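Local coordinates for D-glycerate 2-kinase (Thermotoga maritima, PDB 2B8N), which catalyses the magnesium-dependent transfer of a phosphate from ATP to D-glycerate, giving 2-phosphoglycerate in the breakdown of serine, at residues A[34-39]-A[58-63]. Numbering follows the deposited sequence.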
ATOM      1  N   VAL A  34       2.217 -11.813   1.103  1.00 26.98           N
ATOM      2  CA  VAL A  34       1.387 -10.752   1.662  1.00 28.58           C
ATOM      3  C   VAL A  34      -0.065 -10.754   1.141  1.00 29.41           C
ATOM      4  O   VAL A  34      -0.734  -9.715   1.198  1.00 30.78           O
ATOM      5  CB  VAL A  34       2.053  -9.347   1.452  1.00 28.93           C
ATOM      6  CG1 VAL A  34       3.370  -9.280   2.199  1.00 27.63           C
ATOM      7  CG2 VAL A  34       2.258  -9.025  -0.044  1.00 30.27           C
ATOM      8  N   PHE A  35      -0.563 -11.898   0.655  1.00 28.59           N
ATOM      9  CA  PHE A  35      -1.980 -12.009   0.357  1.00 28.27           C
ATOM     10  C   PHE A  35      -2.672 -11.955   1.687  1.00 28.58           C
ATOM     11  O   PHE A  35      -2.159 -12.471   2.668  1.00 29.41           O
ATOM     12  CB  PHE A  35      -2.333 -13.326  -0.309  1.00 28.83           C
ATOM     13  CG  PHE A  35      -2.170 -13.328  -1.799  1.00 30.72           C
ATOM     14  CD1 PHE A  35      -1.338 -12.407  -2.452  1.00 36.14           C
ATOM     15  CD2 PHE A  35      -2.808 -14.296  -2.559  1.00 29.63           C
ATOM     16  CE1 PHE A  35      -1.192 -12.448  -3.859  1.00 38.10           C
ATOM     17  CE2 PHE A  35      -2.652 -14.354  -3.950  1.00 35.60           C
ATOM     18  CZ  PHE A  35      -1.864 -13.427  -4.607  1.00 30.87           C
ATOM     19  N   PRO A  36      -3.860 -11.364   1.729  1.00 29.42           N
ATOM     20  CA  PRO A  36      -4.547 -11.254   3.027  1.00 30.00           C
ATOM     21  C   PRO A  36      -4.694 -12.590   3.798  1.00 29.52           C
ATOM     22  O   PRO A  36      -4.417 -12.621   4.999  1.00 29.43           O
ATOM     23  CB  PRO A  36      -5.927 -10.674   2.654  1.00 30.06           C
ATOM     24  CG  PRO A  36      -5.732 -10.028   1.287  1.00 29.72           C
ATOM     25  CD  PRO A  36      -4.646 -10.797   0.612  1.00 28.61           C
ATOM     26  N   ASP A  37      -5.106 -13.660   3.109  1.00 29.16           N
ATOM     27  CA  ASP A  37      -5.381 -14.949   3.755  1.00 29.68           C
ATOM     28  C   ASP A  37      -4.141 -15.459   4.498  1.00 29.16           C
ATOM     29  O   ASP A  37      -4.189 -15.761   5.693  1.00 30.03           O
ATOM     30  CB  ASP A  37      -5.857 -16.005   2.730  1.00 31.43           C
ATOM     31  CG  ASP A  37      -6.453 -17.266   3.401  1.00 37.08           C
ATOM     32  OD1 ASP A  37      -7.595 -17.198   3.938  1.00 48.35           O
ATOM     33  OD2 ASP A  37      -5.786 -18.327   3.379  1.00 35.26           O
ATOM     34  N   ARG A  38      -3.029 -15.538   3.789  1.00 27.18           N
ATOM     35  CA  ARG A  38      -1.829 -16.054   4.362  1.00 25.68           C
ATOM     36  C   ARG A  38      -1.273 -15.094   5.447  1.00 26.66           C
ATOM     37  O   ARG A  38      -0.740 -15.554   6.468  1.00 25.86           O
ATOM     38  CB  ARG A  38      -0.820 -16.343   3.239  1.00 25.43           C
ATOM     39  CG  ARG A  38       0.596 -16.641   3.724  1.00 23.19           C
ATOM     40  CD  ARG A  38       1.390 -17.519   2.778  1.00 17.42           C
ATOM     41  NE  ARG A  38       2.818 -17.330   3.015  1.00 18.88           N
ATOM     42  CZ  ARG A  38       3.771 -17.607   2.134  1.00 24.51           C
ATOM     43  NH1 ARG A  38       3.469 -18.108   0.944  1.00 30.39           N
ATOM     44  NH2 ARG A  38       5.036 -17.386   2.437  1.00 20.97           N
ATOM     45  N   ALA A  39      -1.394 -13.780   5.250  1.00 26.63           N
ATOM     46  CA  ALA A  39      -0.800 -12.821   6.212  1.00 28.24           C
ATOM     47  C   ALA A  39      -1.447 -12.914   7.584  1.00 27.75           C
ATOM     48  O   ALA A  39      -0.766 -12.844   8.628  1.00 25.79           O
ATOM     49  CB  ALA A  39      -0.903 -11.384   5.687  1.00 28.33           C
ATOM     50  N   GLY A  58     -10.849  -1.509   4.544  1.00 27.68           N
ATOM     51  CA  GLY A  58      -9.791  -1.388   3.548  1.00 28.15           C
ATOM     52  C   GLY A  58     -10.170  -2.072   2.251  1.00 28.63           C
ATOM     53  O   GLY A  58     -11.240  -2.703   2.159  1.00 27.88           O
ATOM     54  N   LYS A  59      -9.296  -1.938   1.248  1.00 28.49           N
ATOM     55  CA  LYS A  59      -9.514  -2.582  -0.044  1.00 28.02           C
ATOM     56  C   LYS A  59      -9.388  -4.102   0.065  1.00 26.92           C
ATOM     57  O   LYS A  59      -9.922  -4.803  -0.762  1.00 28.91           O
ATOM     58  CB  LYS A  59      -8.530  -2.069  -1.099  1.00 29.27           C
ATOM     59  CG  LYS A  59      -8.596  -0.567  -1.400  1.00 29.17           C
ATOM     60  CD  LYS A  59      -7.746  -0.265  -2.606  1.00 27.42           C
ATOM     61  CE  LYS A  59      -6.835   0.915  -2.428  1.00 30.86           C
ATOM     62  NZ  LYS A  59      -6.137   1.195  -3.732  1.00 32.95           N
ATOM     63  N   ALA A  60      -8.663  -4.591   1.063  1.00 25.46           N
ATOM     64  CA  ALA A  60      -8.514  -6.023   1.326  1.00 25.64           C
ATOM     65  C   ALA A  60      -9.377  -6.504   2.509  1.00 25.03           C
ATOM     66  O   ALA A  60      -9.104  -7.576   3.097  1.00 22.12           O
ATOM     67  CB  ALA A  60      -7.060  -6.335   1.611  1.00 25.29           C
ATOM     68  N   ALA A  61     -10.406  -5.732   2.850  1.00 24.88           N
ATOM     69  CA  ALA A  61     -11.143  -5.996   4.087  1.00 27.79           C
ATOM     70  C   ALA A  61     -11.823  -7.343   4.031  1.00 27.48           C
ATOM     71  O   ALA A  61     -11.777  -8.081   5.004  1.00 27.16           O
ATOM     72  CB  ALA A  61     -12.147  -4.893   4.395  1.00 27.31           C
ATOM     73  N   TRP A  62     -12.434  -7.662   2.891  1.00 28.57           N
ATOM     74  CA  TRP A  62     -13.245  -8.854   2.785  1.00 28.06           C
ATOM     75  C   TRP A  62     -12.402 -10.127   2.946  1.00 28.88           C
ATOM     76  O   TRP A  62     -12.812 -11.050   3.654  1.00 29.65           O
ATOM     77  CB  TRP A  62     -14.047  -8.859   1.488  1.00 27.62           C
ATOM     78  CG  TRP A  62     -15.143  -9.860   1.509  1.00 28.91           C
ATOM     79  CD1 TRP A  62     -16.453  -9.648   1.864  1.00 31.06           C
ATOM     80  CD2 TRP A  62     -15.037 -11.251   1.186  1.00 30.98           C
ATOM     81  NE1 TRP A  62     -17.167 -10.827   1.769  1.00 29.04           N
ATOM     82  CE2 TRP A  62     -16.317 -11.825   1.365  1.00 29.01           C
ATOM     83  CE3 TRP A  62     -13.984 -12.071   0.763  1.00 28.72           C
ATOM     84  CZ2 TRP A  62     -16.564 -13.171   1.126  1.00 31.41           C
ATOM     85  CZ3 TRP A  62     -14.228 -13.419   0.549  1.00 26.90           C
ATOM     86  CH2 TRP A  62     -15.502 -13.954   0.722  1.00 29.73           C
ATOM     87  N   ARG A  63     -11.228 -10.193   2.322  1.00 28.79           N
ATOM     88  CA  ARG A  63     -10.441 -11.430   2.426  1.00 29.38           C
ATOM     89  C   ARG A  63      -9.750 -11.572   3.790  1.00 29.42           C
ATOM     90  O   ARG A  63      -9.609 -12.680   4.323  1.00 29.81           O
ATOM     91  CB  ARG A  63      -9.452 -11.582   1.272  1.00 29.17           C
ATOM     92  CG  ARG A  63     -10.148 -11.585  -0.088  1.00 31.42           C
ATOM     93  CD  ARG A  63      -9.937 -12.851  -0.920  1.00 36.38           C
ATOM     94  NE  ARG A  63     -11.134 -13.716  -0.965  1.00 42.49           N
ATOM     95  CZ  ARG A  63     -11.381 -14.656  -1.889  1.00 37.19           C
ATOM     96  NH1 ARG A  63     -10.528 -14.899  -2.867  1.00 37.51           N
ATOM     97  NH2 ARG A  63     -12.501 -15.370  -1.836  1.00 42.07           N
TER
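P36 makes the close contacts from its side, turning the CB-CG bond of its pyrrolidine ring to A60, the N-cap of helix 61-72, and R63, three residues on. The ring atoms divide the work: CG of P36 lies 3.9 Å from CB of A60, while CB of P36 meets CB of R63, also at 3.9 Å. CG of P36 is 4.0 Å from that same CB of R63, so both carbons of the bond sit close to the start of the arginine side chain, and ring and chain meet at a slant. Beyond CB, R63 turns off: its CG stands anti to the carbonyl carbon (chi1 -59°), and bends at chi2 and chi3 carry the guanidinium group away from the proline, toward a salt bridge with E89. Both segments run into helices here, and P36 is the first residue of helix 36-41, where its missing N-H costs no helical bond. The CA atoms of P36 and R63 are 5.9 Å apart, and P36 also touches M64, so the short helix rests on the first turn of helix 61-72, which follows strand 52-57 of the parallel sheet. With no hydrogen bond between the segments and 145 Å² buried, carbon-carbon packing holds this contact, and the arginine contributes its aliphatic base while its charge is engaged separately.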